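Local coordinates for attachment protein G3P (PDB 4EO0) that probably binds the host's N-pilus as the tip-borne receptor-binding domain with which the filamentous phage IKe starts infection, at residues G14-K19 with E34-A39; C80-S85 with W93-Q98. All blocks are in the same frame, centred on the assembly; numbering follows the deposited sequence.

How the contacts relate
Both contacts lie in the antiparallel sheet of the pilus binding domain, where strands 12-24 and 94-106 run side by side. Their centres are about 9 Å apart. Backbone pairs Ala16 with Ile95 and Ser18 with Trp93 tie one to the other. Contact 1 joins the strands of the 12-24 and 30-36 hairpin. Contact 2 sets the short strand 81-82 against strand 94-106, nearer the centre of the chain. Each is partly buried, and in each part of the apolar side packs on helix 38-66 (Ala16 and Ile36; Tyr82, Ile95 and Ala97). The chemistry differs: contact 1 buries a hydroxyl-carboxylate bond, whereas contact 2 uses an asparagine amide and waters on the exposed side.

Contact 1: residues G14-K19 with E34-A39; sequences GFAISK and EVITQA
Ser18 and Glu34 meet side by side where the two strands of a beta hairpin, 12-24 and 30-36, draw together. Ser18 OG donates to Glu34 OE1 at 2.8 Å. It meets the carboxylate on the anti side, 21° out of its plane. The Glu34 chain bends at chi2 (-69°), which brings the carboxylate round to Ser18 OG. The other oxygen, OE2, is bonded to Thr20 OG1. Ser18 OG also bonds to the backbone N of Trp93 and to Ser92 OG, so this buried hydroxyl takes part in three hydrogen bonds.

Two residues on from Glu34, Ile36 reaches across with two branches. CG2 packs on Ala16 CB at 3.7 Å. CG1 lies against Ser18 CA at 3.6 Å, and CD1 extends to Ala16 O. Ala16 and Ile36 both also touch helix 38-66, so this side belongs to the packing between sheet and helix.

Lys19 and Val35 form an antiparallel hydrogen-bonded pair, with both side chains on the same face. The strands splay from there toward Gly14: the directions of segments 14-17 and 34-36 make 139°, well short of antiparallel. Val35 N donates to Lys19 O at 2.8 Å.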
ATOM      1  N   GLY A  14      -2.607   0.428  -1.141  1.00 15.16           N
ATOM      2  CA  GLY A  14      -2.229   0.577  -2.539  1.00 16.58           C
ATOM      3  C   GLY A  14      -2.806  -0.595  -3.304  1.00 20.08           C
ATOM      4  O   GLY A  14      -3.040  -1.658  -2.714  1.00 18.09           O
ATOM      5  N   PHE A  15      -3.027  -0.434  -4.605  1.00 18.09           N
ATOM      6  CA  PHE A  15      -3.617  -1.505  -5.408  1.00 18.56           C
ATOM      7  C   PHE A  15      -2.771  -1.908  -6.580  1.00 22.15           C
ATOM      8  O   PHE A  15      -2.311  -1.032  -7.328  1.00 21.88           O
ATOM      9  CB  PHE A  15      -4.996  -1.066  -5.958  1.00 21.59           C
ATOM     10  CG  PHE A  15      -6.040  -0.772  -4.910  1.00 21.06           C
ATOM     11  CD1 PHE A  15      -6.833  -1.789  -4.391  1.00 23.97           C
ATOM     12  CD2 PHE A  15      -6.257   0.529  -4.465  1.00 22.41           C
ATOM     13  CE1 PHE A  15      -7.810  -1.512  -3.428  1.00 25.27           C
ATOM     14  CE2 PHE A  15      -7.222   0.802  -3.481  1.00 25.00           C
ATOM     15  CZ  PHE A  15      -7.988  -0.221  -2.971  1.00 23.34           C
ATOM     16  N   ALA A  16      -2.654  -3.240  -6.805  1.00 19.98           N
ATOM     17  CA  ALA A  16      -2.016  -3.797  -8.014  1.00 21.14           C
ATOM     18  C   ALA A  16      -3.194  -4.302  -8.833  1.00 26.06           C
ATOM     19  O   ALA A  16      -3.952  -5.138  -8.351  1.00 24.21           O
ATOM     20  CB  ALA A  16      -1.082  -4.955  -7.664  1.00 21.73           C
ATOM     21  N   ILE A  17      -3.389  -3.757 -10.034  1.00 26.50           N
ATOM     22  CA  ILE A  17      -4.518  -4.104 -10.904  1.00 28.85           C
ATOM     23  C   ILE A  17      -4.050  -4.984 -12.068  1.00 34.40           C
ATOM     24  O   ILE A  17      -3.045  -4.670 -12.700  1.00 35.42           O
ATOM     25  CB  ILE A  17      -5.303  -2.821 -11.342  1.00 33.43           C
ATOM     26  CG1 ILE A  17      -5.963  -2.159 -10.117  1.00 32.61           C
ATOM     27  CG2 ILE A  17      -6.363  -3.108 -12.423  1.00 36.08           C
ATOM     28  CD1 ILE A  17      -5.785  -0.677 -10.046  1.00 43.75           C
ATOM     29  N   SER A  18      -4.776  -6.084 -12.344  1.00 31.14           N
ATOM     30  CA  SER A  18      -4.419  -6.993 -13.445  1.00 31.38           C
ATOM     31  C   SER A  18      -4.458  -6.341 -14.818  1.00 36.52           C
ATOM     32  O   SER A  18      -5.285  -5.462 -15.073  1.00 38.10           O
ATOM     33  CB  SER A  18      -5.290  -8.248 -13.448  1.00 36.01           C
ATOM     34  OG  SER A  18      -6.623  -7.956 -13.845  1.00 42.88           O
ATOM     35  N   LYS A  19      -3.541  -6.767 -15.693  1.00 33.75           N
ATOM     36  CA  LYS A  19      -3.454  -6.290 -17.072  1.00 34.67           C
ATOM     37  C   LYS A  19      -3.763  -7.468 -17.978  1.00 40.07           C
ATOM     38  O   LYS A  19      -3.415  -8.604 -17.639  1.00 38.95           O
ATOM     39  CB  LYS A  19      -2.058  -5.709 -17.356  1.00 37.27           C
ATOM     40  CG  LYS A  19      -1.850  -4.358 -16.690  1.00 47.61           C
ATOM     41  CD  LYS A  19      -0.402  -3.925 -16.659  1.00 56.96           C
ATOM     42  CE  LYS A  19      -0.272  -2.568 -16.011  1.00 63.41           C
ATOM     43  NZ  LYS A  19       1.147  -2.181 -15.818  1.00 74.55           N
ATOM     44  N   GLU A  34      -5.221 -12.512 -17.313  1.00 40.02           N
ATOM     45  CA  GLU A  34      -5.182 -11.279 -16.508  1.00 37.17           C
ATOM     46  C   GLU A  34      -4.006 -11.435 -15.553  1.00 35.49           C
ATOM     47  O   GLU A  34      -4.044 -12.307 -14.683  1.00 32.38           O
ATOM     48  CB  GLU A  34      -6.512 -11.048 -15.785  1.00 39.12           C
ATOM     49  CG  GLU A  34      -7.609 -10.601 -16.736  1.00 47.31           C
ATOM     50  CD  GLU A  34      -7.465  -9.211 -17.322  1.00 56.17           C
ATOM     51  OE1 GLU A  34      -6.908  -8.315 -16.645  1.00 49.76           O
ATOM     52  OE2 GLU A  34      -7.960  -9.010 -18.451  1.00 50.70           O
ATOM     53  N   VAL A  35      -2.946 -10.612 -15.768  1.00 31.64           N
ATOM     54  CA  VAL A  35      -1.652 -10.699 -15.082  0.50 29.62           C
ATOM     55  C   VAL A  35      -1.327  -9.578 -14.070  1.00 31.13           C
ATOM     56  O   VAL A  35      -1.500  -8.395 -14.362  1.00 31.99           O
ATOM     57  CB  VAL A  35      -0.510 -10.850 -16.135  0.50 34.03           C
ATOM     58  CG1 VAL A  35       0.818 -11.251 -15.491  0.50 32.54           C
ATOM     59  CG2 VAL A  35      -0.883 -11.847 -17.231  0.50 35.42           C
ATOM     60  N   ILE A  36      -0.778  -9.979 -12.905  1.00 26.13           N
ATOM     61  CA  ILE A  36      -0.262  -9.106 -11.866  1.00 22.53           C
ATOM     62  C   ILE A  36       1.184  -9.610 -11.650  1.00 26.12           C
ATOM     63  O   ILE A  36       1.395 -10.807 -11.445  1.00 26.98           O
ATOM     64  CB  ILE A  36      -1.067  -9.054 -10.555  1.00 22.76           C
ATOM     65  CG1 ILE A  36      -2.507  -8.587 -10.825  1.00 21.58           C
ATOM     66  CG2 ILE A  36      -0.367  -8.088  -9.577  1.00 21.71           C
ATOM     67  CD1 ILE A  36      -3.427  -8.455  -9.600  1.00 23.67           C
ATOM     68  N   THR A  37       2.165  -8.703 -11.728  1.00 22.90           N
ATOM     69  CA  THR A  37       3.568  -9.089 -11.546  1.00 22.70           C
ATOM     70  C   THR A  37       4.037  -8.714 -10.139  1.00 24.08           C
ATOM     71  O   THR A  37       3.371  -7.936  -9.446  1.00 22.74           O
ATOM     72  CB  THR A  37       4.469  -8.360 -12.565  1.00 31.08           C
ATOM     73  OG1 THR A  37       4.544  -6.983 -12.169  1.00 31.22           O
ATOM     74  CG2 THR A  37       4.004  -8.511 -14.017  1.00 30.41           C
ATOM     75  N   GLN A  38       5.229  -9.209  -9.747  1.00 21.41           N
ATOM     76  CA  GLN A  38       5.839  -8.866  -8.472  1.00 18.52           C
ATOM     77  C   GLN A  38       6.163  -7.368  -8.418  1.00 23.92           C
ATOM     78  O   GLN A  38       5.954  -6.756  -7.383  1.00 20.99           O
ATOM     79  CB  GLN A  38       7.085  -9.709  -8.197  1.00 18.70           C
ATOM     80  CG  GLN A  38       7.718  -9.468  -6.830  1.00 27.07           C
ATOM     81  CD  GLN A  38       6.764  -9.678  -5.666  1.00 36.58           C
ATOM     82  OE1 GLN A  38       5.978 -10.629  -5.624  1.00 24.19           O
ATOM     83  NE2 GLN A  38       6.797  -8.774  -4.703  1.00 27.53           N
ATOM     84  N   ALA A  39       6.632  -6.780  -9.527  1.00 23.53           N
ATOM     85  CA  ALA A  39       6.924  -5.343  -9.628  1.00 24.50           C
ATOM     86  C   ALA A  39       5.664  -4.526  -9.383  1.00 27.83           C
ATOM     87  O   ALA A  39       5.735  -3.480  -8.738  1.00 27.22           O
ATOM     88  CB  ALA A  39       7.513  -5.009 -10.982  1.00 27.60           C
TER

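Contact 2: residues C80-S85 with W93-Q98; sequences CVYNGS and WSIRAQ
Asn83 reaches over to Arg96 and takes the place of a backbone partner. Its OD1 accepts the N-H of Arg96, with 2.9 Å between OD1 and Arg96 N. The bond is straight at the hydrogen (168°), but the donor sits above the amide plane, 45° out of it. With CG between the backbone N and the carbonyl carbon of Asn83 (chi1 72°), the amide end comes to Arg96 N. Asn83 ND2 lies beside Arg96 CG and CD, and the guanidinium plane stands nearly perpendicular to the amide. The return bond, from Asn83 N to Arg96 O, is weak. Val81 and Gln98 form an antiparallel hydrogen-bonded pair, and Tyr82 with Ala97 the adjoining non-hydrogen-bonded one.

On the other face from Val81 and Gln98, Tyr82 CE2 touches Ala97 CB at 3.5 Å. Ile95 CG2 comes to the edge of the tyrosine ring. Ile95 CD1 packs against Gly84 C and reaches Ser85 O at 3.4 Å. The same oxygen lies in the plane of the Trp93 ring, 3.3 Å from its edge atom CH2.

Waters bridge the two segments. Water 1 donates to Val81 O and Arg96 O. Water 2 joins Asn83 ND2 to Ser94 O.

Further out, Trp93 is fixed by the bond from NE1 to Glu34 O. Helix 38-66 touches Tyr82, Ile95 and Ala97, and Cys80 forms a disulfide with Cys45 of that helix. The whole is a short edge strand paired antiparallel with an inner strand of a sheet that packs on a long helix, the disulfide tying the start of the edge segment to that helix.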
ATOM      1  N   CYS A  80       4.821  -4.469   3.109  1.00 14.05           N
ATOM      2  CA  CYS A  80       3.372  -4.579   3.134  1.00 11.84           C
ATOM      3  C   CYS A  80       2.966  -5.995   3.393  1.00 14.16           C
ATOM      4  O   CYS A  80       3.792  -6.904   3.276  1.00 12.80           O
ATOM      5  CB  CYS A  80       2.779  -4.102   1.809  1.00 10.75           C
ATOM      6  SG  CYS A  80       2.851  -2.318   1.582  1.00 13.31           S
ATOM      7  N   VAL A  81       1.669  -6.172   3.698  1.00 12.50           N
ATOM      8  CA  VAL A  81       0.957  -7.451   3.766  1.00 11.31           C
ATOM      9  C   VAL A  81      -0.010  -7.382   2.576  1.00 13.60           C
ATOM     10  O   VAL A  81      -0.706  -6.368   2.392  1.00 13.01           O
ATOM     11  CB  VAL A  81       0.227  -7.719   5.091  1.00 12.57           C
ATOM     12  CG1 VAL A  81      -0.620  -9.004   5.008  1.00 13.23           C
ATOM     13  CG2 VAL A  81       1.225  -7.796   6.233  1.00 12.03           C
ATOM     14  N   TYR A  82      -0.028  -8.442   1.774  1.00 13.02           N
ATOM     15  CA  TYR A  82      -0.847  -8.536   0.565  1.00 11.65           C
ATOM     16  C   TYR A  82      -1.931  -9.565   0.697  1.00 16.51           C
ATOM     17  O   TYR A  82      -1.787 -10.516   1.465  1.00 17.57           O
ATOM     18  CB  TYR A  82       0.028  -8.894  -0.656  1.00 11.33           C
ATOM     19  CG  TYR A  82       1.215  -7.983  -0.846  1.00 12.33           C
ATOM     20  CD1 TYR A  82       2.395  -8.186  -0.136  1.00 12.96           C
ATOM     21  CD2 TYR A  82       1.143  -6.883  -1.699  1.00 14.06           C
ATOM     22  CE1 TYR A  82       3.484  -7.320  -0.280  1.00 12.77           C
ATOM     23  CE2 TYR A  82       2.227  -6.016  -1.854  1.00 12.12           C
ATOM     24  CZ  TYR A  82       3.386  -6.228  -1.125  1.00 16.95           C
ATOM     25  OH  TYR A  82       4.469  -5.402  -1.283  1.00 14.98           O
ATOM     26  N   ASN A  83      -3.011  -9.412  -0.078  1.00 16.00           N
ATOM     27  CA  ASN A  83      -4.100 -10.409  -0.095  1.00 17.53           C
ATOM     28  C   ASN A  83      -4.027 -11.331  -1.326  1.00 20.78           C
ATOM     29  O   ASN A  83      -5.021 -11.951  -1.702  1.00 21.06           O
ATOM     30  CB  ASN A  83      -5.471  -9.728   0.023  1.00 16.68           C
ATOM     31  CG  ASN A  83      -5.904  -8.966  -1.212  1.00 23.79           C
ATOM     32  OD1 ASN A  83      -5.121  -8.694  -2.113  1.00 17.79           O
ATOM     33  ND2 ASN A  83      -7.164  -8.609  -1.286  1.00 20.18           N
ATOM     34  N   GLY A  84      -2.871 -11.381  -1.965  1.00 17.25           N
ATOM     35  CA  GLY A  84      -2.689 -12.219  -3.147  1.00 18.60           C
ATOM     36  C   GLY A  84      -1.251 -12.241  -3.564  1.00 21.57           C
ATOM     37  O   GLY A  84      -0.441 -11.426  -3.119  1.00 19.98           O
ATOM     38  N   SER A  85      -0.956 -13.182  -4.421  1.00 21.01           N
ATOM     39  CA  SER A  85       0.371 -13.423  -4.972  0.70 20.54           C
ATOM     40  C   SER A  85       0.363 -13.030  -6.429  1.00 23.66           C
ATOM     41  O   SER A  85      -0.686 -13.167  -7.075  1.00 23.54           O
ATOM     42  CB  SER A  85       0.711 -14.910  -4.879  0.70 21.40           C
ATOM     43  OG  SER A  85       0.988 -15.254  -3.537  0.70 28.71           O
ATOM     44  N   TRP A  93      -8.687  -8.945 -12.062  1.00 37.39           N
ATOM     45  CA  TRP A  93      -8.517  -9.019 -10.612  1.00 33.11           C
ATOM     46  C   TRP A  93      -7.496  -8.014 -10.088  1.00 31.53           C
ATOM     47  O   TRP A  93      -6.820  -7.343 -10.851  1.00 30.36           O
ATOM     48  CB  TRP A  93      -8.158 -10.440 -10.168  1.00 30.60           C
ATOM     49  CG  TRP A  93      -6.830 -10.911 -10.658  1.00 30.74           C
ATOM     50  CD1 TRP A  93      -6.445 -11.060 -11.954  1.00 35.28           C
ATOM     51  CD2 TRP A  93      -5.710 -11.302  -9.860  1.00 28.12           C
ATOM     52  NE1 TRP A  93      -5.159 -11.518 -12.015  1.00 33.86           N
ATOM     53  CE2 TRP A  93      -4.683 -11.677 -10.741  1.00 32.34           C
ATOM     54  CE3 TRP A  93      -5.478 -11.378  -8.487  1.00 26.67           C
ATOM     55  CZ2 TRP A  93      -3.443 -12.108 -10.295  1.00 30.17           C
ATOM     56  CZ3 TRP A  93      -4.247 -11.807  -8.050  1.00 26.75           C
ATOM     57  CH2 TRP A  93      -3.245 -12.170  -8.948  1.00 28.24           C
ATOM     58  N   SER A  94      -7.432  -7.894  -8.767  1.00 26.15           N
ATOM     59  CA  SER A  94      -6.524  -6.949  -8.120  1.00 23.75           C
ATOM     60  C   SER A  94      -5.939  -7.529  -6.848  1.00 24.29           C
ATOM     61  O   SER A  94      -6.481  -8.493  -6.297  1.00 24.70           O
ATOM     62  CB  SER A  94      -7.250  -5.641  -7.790  1.00 29.12           C
ATOM     63  OG  SER A  94      -8.346  -5.880  -6.923  1.00 37.79           O
ATOM     64  N   ILE A  95      -4.858  -6.906  -6.350  1.00 18.05           N
ATOM     65  CA  ILE A  95      -4.230  -7.253  -5.074  1.00 15.42           C
ATOM     66  C   ILE A  95      -4.149  -5.967  -4.281  1.00 19.02           C
ATOM     67  O   ILE A  95      -3.747  -4.940  -4.824  1.00 20.94           O
ATOM     68  CB  ILE A  95      -2.827  -7.899  -5.233  1.00 17.65           C
ATOM     69  CG1 ILE A  95      -2.951  -9.313  -5.807  1.00 19.56           C
ATOM     70  CG2 ILE A  95      -2.043  -7.948  -3.910  1.00 16.60           C
ATOM     71  CD1 ILE A  95      -1.626  -9.952  -6.287  1.00 20.87           C
ATOM     72  N   ARG A  96      -4.483  -6.031  -2.988  1.00 15.89           N
ATOM     73  CA  ARG A  96      -4.390  -4.920  -2.055  1.00 15.50           C
ATOM     74  C   ARG A  96      -3.081  -5.077  -1.322  1.00 16.43           C
ATOM     75  O   ARG A  96      -2.797  -6.165  -0.836  1.00 16.25           O
ATOM     76  CB  ARG A  96      -5.515  -5.023  -1.030  1.00 14.76           C
ATOM     77  CG  ARG A  96      -6.886  -4.723  -1.586  1.00 17.27           C
ATOM     78  CD  ARG A  96      -7.948  -4.820  -0.511  1.00 19.46           C
ATOM     79  NE  ARG A  96      -9.231  -4.362  -1.049  1.00 20.04           N
ATOM     80  CZ  ARG A  96      -9.713  -3.139  -0.856  1.00 24.67           C
ATOM     81  NH1 ARG A  96      -9.054  -2.271  -0.094  1.00 17.15           N
ATOM     82  NH2 ARG A  96     -10.872  -2.786  -1.392  1.00 19.64           N
ATOM     83  N   ALA A  97      -2.275  -4.012  -1.277  1.00 11.73           N
ATOM     84  CA  ALA A  97      -1.022  -3.926  -0.515  1.00 11.27           C
ATOM     85  C   ALA A  97      -1.383  -3.028   0.661  1.00 13.10           C
ATOM     86  O   ALA A  97      -1.828  -1.904   0.461  1.00 13.43           O
ATOM     87  CB  ALA A  97       0.076  -3.269  -1.360  1.00 12.89           C
ATOM     88  N   GLN A  98      -1.264  -3.550   1.871  1.00  9.49           N
ATOM     89  CA  GLN A  98      -1.561  -2.773   3.074  1.00  8.03           C
ATOM     90  C   GLN A  98      -0.291  -2.523   3.856  1.00  9.65           C
ATOM     91  O   GLN A  98       0.470  -3.458   4.130  1.00 10.57           O
ATOM     92  CB  GLN A  98      -2.592  -3.462   3.975  1.00  8.90           C
ATOM     93  CG  GLN A  98      -4.035  -3.339   3.461  1.00  7.74           C
ATOM     94  CD  GLN A  98      -5.026  -4.146   4.239  1.00 24.59           C
ATOM     95  OE1 GLN A  98      -4.736  -4.685   5.319  1.00 15.29           O
ATOM     96  NE2 GLN A  98      -6.248  -4.185   3.749  1.00 14.97           N
TER
HETATM   97  O   HOH W   1      -3.371  -6.484   1.999  1.00 14.84           O
HETATM   98  O   HOH W   2      -8.313  -7.410  -3.847  1.00 22.52           O
HETATM   99  O   HOH W   3      -6.288 -10.742  -4.444  1.00 30.40           O